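Local coordinates for protein tetraacyldisaccharide 4'-kinase (Aquifex aeolicus, PDB 4ITL) that probably transfers the gamma-phosphate of ATP to the 4'-position of a tetraacyldisaccharide 1-phosphate, forming lipid IVA in lipid A biosynthesis, at residues Y187-P192 / R206-L211; T277-L282 / A293-V298. All coordinates share one frame; numbering follows the deposited sequence.

Interaction 1: Y187-P192 / R206-L211; sequences YQEVEP and REFCCL. With ACP (phosphomethylphosphonic acid adenylate ester), chain B.
E189 and R206 form a salt bridge between the 187-192 loop and the start of the 206-211 segment. E189 OE2 takes R206 NE at 2.9 Å and R206 NH2 at 2.9 Å. OE2 lies in the guanidinium plane, yet the carboxylate itself is turned 60° from that plane. The other oxygen, OE1, accepts the backbone N of R206 at 2.8 Å. The chain of E189 bends at chi2 (-60°), which brings both oxygens to R206.

Two rings flank the R206 guanidinium, unequally. Y187 CE1 sits 3.7 Å above the plane of the R206 guanidinium, over its centre. The two planes are 29° apart. F208 CZ lies over the rim of the opposite face. V190 CG2 packs at the guanidinium edge, and E189 CG meets the F208 ring edge at CE1.

The nucleotide analogue ACP takes up the far ends. Y187 OH donates to its alpha-phosphate oxygen O1A at 2.6 Å. R206 NH1 approaches the adenine N7 at 3.3 Å. R206 NH2 also bonds Q240, which itself bonds ACP.

E189 and Q240 hold the guanidinium through its N-H groups, and Y187 lies against one face. E189 is likely to balance part of the charge that R206 brings up to N7 of the adenine.

Interaction 2: T277-L282 / A293-V298; sequences TTPKDL and ALNFKV. With ACP (phosphomethylphosphonic acid adenylate ester), chain B.
T277 O accepts the backbone N of L294 at 2.9 Å. The same oxygen has a CA-H...O contact with A293 CA. T277 and A293 form a parallel beta bridge here, where strand 275-277 runs beside strand 291-300.

The methyl of A293 packs against helix 279-282 and the residue just before it. Its CB lies 3.6 Å from T278 C and 3.7 Å from L282 CD2, and P279 CD packs on it too. With CG of L282 anti to the backbone N (chi1 -166°), the CD2 branch is the one that meets A293 CB. P279 CD also rests 3.2 Å from L294 O, while its CG reaches N295 OD1.

Next come the groups around the adenine of ACP. T278 CB meets N3 of the base at 3.3 Å. From the other segment, F296 brings CE2 to 3.5 Å from N3, which lies at the edge of the F296 ring. K280 N makes a weak hydrogen bond to the ribose O2', and its side chain runs extended past the sugar. Its NZ pairs with E100 and D260.

T278 is the N-cap of helix 279-282. T278 OG1 donates to D281 OD2 at 2.6 Å, from above the carboxylate plane. D281 OD1 is held in turn by G234 N and Y264 OH. Putting a glycine at T278 would probably leave D281 OD2 without its hydroxyl partner and open a gap beside the adenine N3.

Within these two segments, N3 is met by carbon atoms: T278 CB and CG2, P279 CD and F296 CE2. The bond from T278 OG1 to D281 OD2 holds the N-cap residue that brings T278 CB to the base; F296 comes from the strand.

Overall arrangement
Following the chain, interaction 1 comes first. Its loop leaves strand 182-185, and the chain returns on strand 201-212, closing a short loop between these two parallel neighbours. Interaction 2 opens only after that closure. It joins the end of strand 275-277 and the short helix 279-282 to strand 291-300, closing a second short loop. The two contacts are in series, neither nested nor crossed. They meet through the antiparallel pairing of strands 201-212 and 291-300, where E207 N lies 2.7 Å from K297 O. The pairing carries a classic beta bulge, where C209 and C210 both face N295. The centres of the two contacts are about 11 Å apart, and both touch the bound nucleotide analogue.

Interaction 1: Y187-P192 / R206-L211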
loop_
_atom_site.group_PDB
_atom_site.type_symbol
_atom_site.label_atom_id
_atom_site.label_comp_id
_atom_site.label_asym_id
_atom_site.label_seq_id
_atom_site.Cartn_x
_atom_site.Cartn_y
_atom_site.Cartn_z
ATOM N N TYR A 187 3.335 -11.200 0.924
ATOM C CA TYR A 187 4.574 -11.474 1.620
ATOM C C TYR A 187 5.031 -12.893 1.478
ATOM O O TYR A 187 5.624 -13.441 2.414
ATOM C CB TYR A 187 4.458 -11.144 3.112
ATOM C CG TYR A 187 4.213 -9.691 3.415
ATOM C CD1 TYR A 187 4.364 -8.710 2.444
ATOM C CD2 TYR A 187 3.806 -9.296 4.675
ATOM C CE1 TYR A 187 4.140 -7.381 2.746
ATOM C CE2 TYR A 187 3.577 -7.986 4.986
ATOM C CZ TYR A 187 3.740 -7.015 4.027
ATOM O OH TYR A 187 3.498 -5.682 4.375
ATOM N N GLN A 188 4.793 -13.505 0.318
ATOM C CA GLN A 188 5.158 -14.921 0.134
ATOM C C GLN A 188 6.675 -15.161 0.234
ATOM O O GLN A 188 7.088 -16.260 0.607
ATOM C CB GLN A 188 4.654 -15.448 -1.222
ATOM C CG GLN A 188 3.116 -15.537 -1.351
ATOM C CD GLN A 188 2.531 -16.609 -0.437
ATOM O OE1 GLN A 188 3.169 -17.610 -0.192
ATOM N NE2 GLN A 188 1.346 -16.370 0.109
ATOM N N GLU A 189 7.495 -14.149 -0.099
ATOM C CA GLU A 189 8.961 -14.293 -0.057
ATOM C C GLU A 189 9.506 -14.299 1.381
ATOM O O GLU A 189 10.614 -14.693 1.605
ATOM C CB GLU A 189 9.658 -13.198 -0.900
ATOM C CG GLU A 189 9.575 -11.745 -0.371
ATOM C CD GLU A 189 8.129 -11.170 -0.221
ATOM O OE1 GLU A 189 7.208 -11.487 -1.022
ATOM O OE2 GLU A 189 7.911 -10.377 0.709
ATOM N N VAL A 190 8.700 -13.902 2.356
ATOM C CA VAL A 190 9.141 -13.867 3.763
ATOM C C VAL A 190 8.316 -14.779 4.690
ATOM O O VAL A 190 8.854 -15.354 5.624
ATOM C CB VAL A 190 9.014 -12.438 4.342
ATOM C CG1 VAL A 190 9.909 -12.275 5.557
ATOM C CG2 VAL A 190 9.374 -11.418 3.307
ATOM N N GLU A 191 6.996 -14.849 4.472
ATOM C CA GLU A 191 6.143 -15.758 5.239
ATOM C C GLU A 191 5.249 -16.464 4.261
ATOM O O GLU A 191 4.070 -16.100 4.104
ATOM C CB GLU A 191 5.286 -14.991 6.243
ATOM C CG GLU A 191 6.070 -14.106 7.186
ATOM C CD GLU A 191 6.673 -14.863 8.356
ATOM O OE1 GLU A 191 6.221 -15.997 8.643
ATOM O OE2 GLU A 191 7.605 -14.311 8.993
ATOM N N PRO A 192 5.807 -17.443 3.548
ATOM C CA PRO A 192 4.963 -18.123 2.554
ATOM C C PRO A 192 3.767 -18.828 3.203
ATOM O O PRO A 192 3.905 -19.265 4.328
ATOM C CB PRO A 192 5.910 -19.154 1.946
ATOM C CG PRO A 192 6.887 -19.458 3.066
ATOM C CD PRO A 192 7.036 -18.195 3.865
ATOM N N ARG A 206 7.528 -10.319 -3.564
ATOM C CA ARG A 206 8.383 -9.168 -3.755
ATOM C C ARG A 206 9.765 -9.663 -4.096
ATOM O O ARG A 206 10.387 -10.401 -3.310
ATOM C CB ARG A 206 8.400 -8.292 -2.502
ATOM C CG ARG A 206 7.043 -7.635 -2.244
ATOM C CD ARG A 206 7.020 -6.798 -0.975
ATOM N NE ARG A 206 7.384 -7.616 0.164
ATOM C CZ ARG A 206 7.602 -7.137 1.379
ATOM N NH1 ARG A 206 7.453 -5.847 1.619
ATOM N NH2 ARG A 206 7.973 -7.947 2.354
ATOM N N GLU A 207 10.236 -9.302 -5.289
ATOM C CA GLU A 207 11.573 -9.752 -5.741
ATOM C C GLU A 207 12.560 -8.602 -5.506
ATOM O O GLU A 207 12.563 -7.593 -6.222
ATOM C CB GLU A 207 11.521 -10.132 -7.214
ATOM C CG GLU A 207 12.804 -10.658 -7.852
ATOM C CD GLU A 207 12.787 -10.412 -9.350
ATOM O OE1 GLU A 207 12.814 -11.372 -10.128
ATOM O OE2 GLU A 207 12.715 -9.239 -9.757
ATOM N N PHE A 208 13.366 -8.745 -4.465
ATOM C CA PHE A 208 14.281 -7.704 -4.043
ATOM C C PHE A 208 15.489 -7.706 -4.931
ATOM O O PHE A 208 16.337 -8.550 -4.805
ATOM C CB PHE A 208 14.670 -7.951 -2.597
ATOM C CG PHE A 208 13.549 -7.729 -1.681
ATOM C CD1 PHE A 208 12.797 -8.798 -1.228
ATOM C CD2 PHE A 208 13.155 -6.434 -1.359
ATOM C CE1 PHE A 208 11.693 -8.591 -0.421
ATOM C CE2 PHE A 208 12.054 -6.214 -0.550
ATOM C CZ PHE A 208 11.318 -7.298 -0.077
ATOM N N CYS A 209 15.551 -6.744 -5.832
ATOM C CA CYS A 209 16.480 -6.813 -6.940
ATOM C C CYS A 209 17.325 -5.546 -7.106
ATOM O O CYS A 209 18.237 -5.542 -7.899
ATOM C CB CYS A 209 15.656 -6.985 -8.209
ATOM S SG CYS A 209 14.516 -5.580 -8.437
ATOM N N CYS A 210 16.985 -4.470 -6.404
ATOM C CA CYS A 210 17.496 -3.144 -6.739
ATOM C C CYS A 210 17.865 -2.295 -5.542
ATOM O O CYS A 210 17.350 -2.465 -4.441
ATOM C CB CYS A 210 16.434 -2.355 -7.515
ATOM S SG CYS A 210 16.116 -2.988 -9.143
ATOM N N LEU A 211 18.740 -1.338 -5.799
ATOM C CA LEU A 211 19.157 -0.367 -4.819
ATOM C C LEU A 211 18.890 1.024 -5.391
ATOM O O LEU A 211 19.196 1.305 -6.552
ATOM C CB LEU A 211 20.655 -0.568 -4.525
ATOM C CG LEU A 211 21.142 -0.098 -3.165
ATOM C CD1 LEU A 211 20.360 -0.764 -2.048
ATOM C CD2 LEU A 211 22.599 -0.402 -3.012
HETATM P PG ACP B . -0.208 0.541 5.044
HETATM O O1G ACP B . -0.555 2.000 5.262
HETATM O O2G ACP B . -1.363 -0.423 5.392
HETATM O O3G ACP B . 0.996 0.201 5.979
HETATM P PB ACP B . 1.177 -1.098 2.905
HETATM O O1B ACP B . 1.412 -1.031 1.410
HETATM O O2B ACP B . 0.238 -2.284 3.133
HETATM C C3B ACP B . 0.268 0.439 3.267
HETATM P PA ACP B . 3.787 -2.002 3.410
HETATM O O1A ACP B . 3.814 -3.456 2.990
HETATM O O2A ACP B . 4.553 -1.708 4.650
HETATM O O3A ACP B . 2.347 -1.454 3.890
HETATM O "O5'" ACP B . 4.372 -1.141 2.200
HETATM C "C5'" ACP B . 4.645 0.232 2.423
HETATM C "C4'" ACP B . 5.859 0.686 1.621
HETATM O "O4'" ACP B . 6.967 0.521 2.508
HETATM C "C3'" ACP B . 6.210 -0.097 0.401
HETATM O "O3'" ACP B . 5.607 0.329 -0.742
HETATM C "C2'" ACP B . 7.691 0.085 0.339
HETATM O "O2'" ACP B . 8.137 1.298 -0.184
HETATM C "C1'" ACP B . 8.039 0.017 1.775
HETATM N N9 ACP B . 8.395 -1.317 2.253
HETATM C C8 ACP B . 7.717 -2.096 3.131
HETATM N N7 ACP B . 8.405 -3.245 3.318
HETATM C C5 ACP B . 9.532 -3.193 2.595
HETATM C C6 ACP B . 10.607 -4.058 2.393
HETATM N N6 ACP B . 10.645 -5.338 3.058
HETATM N N1 ACP B . 11.594 -3.708 1.560
HETATM C C2 ACP B . 11.579 -2.526 0.895
HETATM N N3 ACP B . 10.565 -1.648 1.058
HETATM C C4 ACP B . 9.539 -1.968 1.891
#

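Interaction 2: T277-L282 / A293-V298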
loop_
_atom_site.group_PDB
_atom_site.type_symbol
_atom_site.label_atom_id
_atom_site.label_comp_id
_atom_site.label_asym_id
_atom_site.label_seq_id
_atom_site.Cartn_x
_atom_site.Cartn_y
_atom_site.Cartn_z
ATOM N N THR A 277 17.458 1.582 3.874
ATOM C CA THR A 277 16.102 1.931 4.280
ATOM C C THR A 277 15.157 1.584 3.141
ATOM O O THR A 277 15.562 0.936 2.185
ATOM C CB THR A 277 15.971 3.407 4.682
ATOM O OG1 THR A 277 14.722 3.609 5.346
ATOM C CG2 THR A 277 16.059 4.307 3.481
ATOM N N THR A 278 13.889 1.956 3.256
ATOM C CA THR A 278 12.934 1.574 2.235
ATOM C C THR A 278 12.543 2.799 1.420
ATOM O O THR A 278 12.786 3.931 1.822
ATOM C CB THR A 278 11.635 0.941 2.820
ATOM O OG1 THR A 278 10.757 1.942 3.326
ATOM C CG2 THR A 278 11.944 -0.035 3.943
ATOM N N PRO A 279 11.890 2.583 0.277
ATOM C CA PRO A 279 11.498 3.769 -0.488
ATOM C C PRO A 279 10.520 4.708 0.239
ATOM O O PRO A 279 10.556 5.932 0.033
ATOM C CB PRO A 279 10.862 3.161 -1.734
ATOM C CG PRO A 279 11.585 1.887 -1.921
ATOM C CD PRO A 279 11.761 1.351 -0.515
ATOM N N LYS A 280 9.626 4.131 1.037
ATOM C CA LYS A 280 8.667 4.866 1.847
ATOM C C LYS A 280 9.388 5.796 2.779
ATOM O O LYS A 280 8.977 6.937 2.974
ATOM C CB LYS A 280 7.743 3.880 2.615
ATOM C CG LYS A 280 6.910 4.478 3.688
ATOM C CD LYS A 280 5.866 3.508 4.193
ATOM C CE LYS A 280 5.322 3.994 5.526
ATOM N NZ LYS A 280 4.073 3.256 5.890
ATOM N N ASP A 281 10.494 5.324 3.340
ATOM C CA ASP A 281 11.337 6.184 4.163
ATOM C C ASP A 281 12.159 7.173 3.331
ATOM O O ASP A 281 12.305 8.326 3.701
ATOM C CB ASP A 281 12.285 5.332 5.042
ATOM C CG ASP A 281 11.523 4.274 5.854
ATOM O OD1 ASP A 281 10.854 4.681 6.827
ATOM O OD2 ASP A 281 11.565 3.063 5.517
ATOM N N LEU A 282 12.724 6.713 2.224
ATOM C CA LEU A 282 13.633 7.536 1.445
ATOM C C LEU A 282 12.949 8.788 0.864
ATOM O O LEU A 282 13.621 9.775 0.557
ATOM C CB LEU A 282 14.219 6.726 0.305
ATOM C CG LEU A 282 15.434 7.323 -0.413
ATOM C CD1 LEU A 282 16.654 7.273 0.448
ATOM C CD2 LEU A 282 15.648 6.511 -1.667
ATOM N N ALA A 293 17.904 2.953 -0.478
ATOM C CA ALA A 293 16.729 2.167 -0.191
ATOM C C ALA A 293 16.795 0.881 -0.967
ATOM O O ALA A 293 17.131 0.892 -2.156
ATOM C CB ALA A 293 15.489 2.924 -0.608
ATOM N N LEU A 294 16.426 -0.216 -0.315
ATOM C CA LEU A 294 16.177 -1.473 -1.007
ATOM C C LEU A 294 14.846 -1.384 -1.767
ATOM O O LEU A 294 13.818 -0.995 -1.211
ATOM C CB LEU A 294 16.109 -2.593 0.018
ATOM C CG LEU A 294 15.943 -4.018 -0.495
ATOM C CD1 LEU A 294 17.205 -4.517 -1.220
ATOM C CD2 LEU A 294 15.629 -4.921 0.677
ATOM N N ASN A 295 14.876 -1.712 -3.053
ATOM C CA ASN A 295 13.670 -1.711 -3.873
ATOM C C ASN A 295 13.462 -3.100 -4.460
ATOM O O ASN A 295 14.376 -3.942 -4.497
ATOM C CB ASN A 295 13.802 -0.692 -4.992
ATOM C CG ASN A 295 12.487 -0.263 -5.552
ATOM O OD1 ASN A 295 11.417 -0.379 -4.911
ATOM N ND2 ASN A 295 12.545 0.291 -6.754
ATOM N N PHE A 296 12.252 -3.333 -4.920
ATOM C CA PHE A 296 11.844 -4.650 -5.371
ATOM C C PHE A 296 10.850 -4.551 -6.513
ATOM O O PHE A 296 10.191 -3.522 -6.680
ATOM C CB PHE A 296 11.185 -5.420 -4.215
ATOM C CG PHE A 296 10.062 -4.666 -3.544
ATOM C CD1 PHE A 296 8.731 -4.877 -3.917
ATOM C CD2 PHE A 296 10.327 -3.751 -2.535
ATOM C CE1 PHE A 296 7.689 -4.165 -3.298
ATOM C CE2 PHE A 296 9.294 -3.045 -1.921
ATOM C CZ PHE A 296 7.971 -3.253 -2.307
ATOM N N LYS A 297 10.694 -5.648 -7.248
ATOM C CA LYS A 297 9.580 -5.806 -8.183
ATOM C C LYS A 297 8.504 -6.670 -7.553
ATOM O O LYS A 297 8.775 -7.478 -6.677
ATOM C CB LYS A 297 10.034 -6.511 -9.465
ATOM C CG LYS A 297 11.043 -5.766 -10.293
ATOM C CD LYS A 297 11.727 -6.723 -11.219
ATOM C CE LYS A 297 12.734 -5.978 -12.033
ATOM N NZ LYS A 297 13.570 -6.879 -12.856
ATOM N N VAL A 298 7.281 -6.492 -8.033
ATOM C CA VAL A 298 6.123 -7.219 -7.524
ATOM C C VAL A 298 5.761 -8.235 -8.614
ATOM O O VAL A 298 5.610 -7.908 -9.798
ATOM C CB VAL A 298 4.933 -6.284 -7.211
ATOM C CG1 VAL A 298 3.673 -7.114 -6.871
ATOM C CG2 VAL A 298 5.294 -5.345 -6.056
HETATM P PG ACP B . -0.208 0.541 5.044
HETATM O O1G ACP B . -0.555 2.000 5.262
HETATM O O2G ACP B . -1.363 -0.423 5.392
HETATM O O3G ACP B . 0.996 0.201 5.979
HETATM P PB ACP B . 1.177 -1.098 2.905
HETATM O O1B ACP B . 1.412 -1.031 1.410
HETATM O O2B ACP B . 0.238 -2.284 3.133
HETATM C C3B ACP B . 0.268 0.439 3.267
HETATM P PA ACP B . 3.787 -2.002 3.410
HETATM O O1A ACP B . 3.814 -3.456 2.990
HETATM O O2A ACP B . 4.553 -1.708 4.650
HETATM O O3A ACP B . 2.347 -1.454 3.890
HETATM O "O5'" ACP B . 4.372 -1.141 2.200
HETATM C "C5'" ACP B . 4.645 0.232 2.423
HETATM C "C4'" ACP B . 5.859 0.686 1.621
HETATM O "O4'" ACP B . 6.967 0.521 2.508
HETATM C "C3'" ACP B . 6.210 -0.097 0.401
HETATM O "O3'" ACP B . 5.607 0.329 -0.742
HETATM C "C2'" ACP B . 7.691 0.085 0.339
HETATM O "O2'" ACP B . 8.137 1.298 -0.184
HETATM C "C1'" ACP B . 8.039 0.017 1.775
HETATM N N9 ACP B . 8.395 -1.317 2.253
HETATM C C8 ACP B . 7.717 -2.096 3.131
HETATM N N7 ACP B . 8.405 -3.245 3.318
HETATM C C5 ACP B . 9.532 -3.193 2.595
HETATM C C6 ACP B . 10.607 -4.058 2.393
HETATM N N6 ACP B . 10.645 -5.338 3.058
HETATM N N1 ACP B . 11.594 -3.708 1.560
HETATM C C2 ACP B . 11.579 -2.526 0.895
HETATM N N3 ACP B . 10.565 -1.648 1.058
HETATM C C4 ACP B . 9.539 -1.968 1.891
#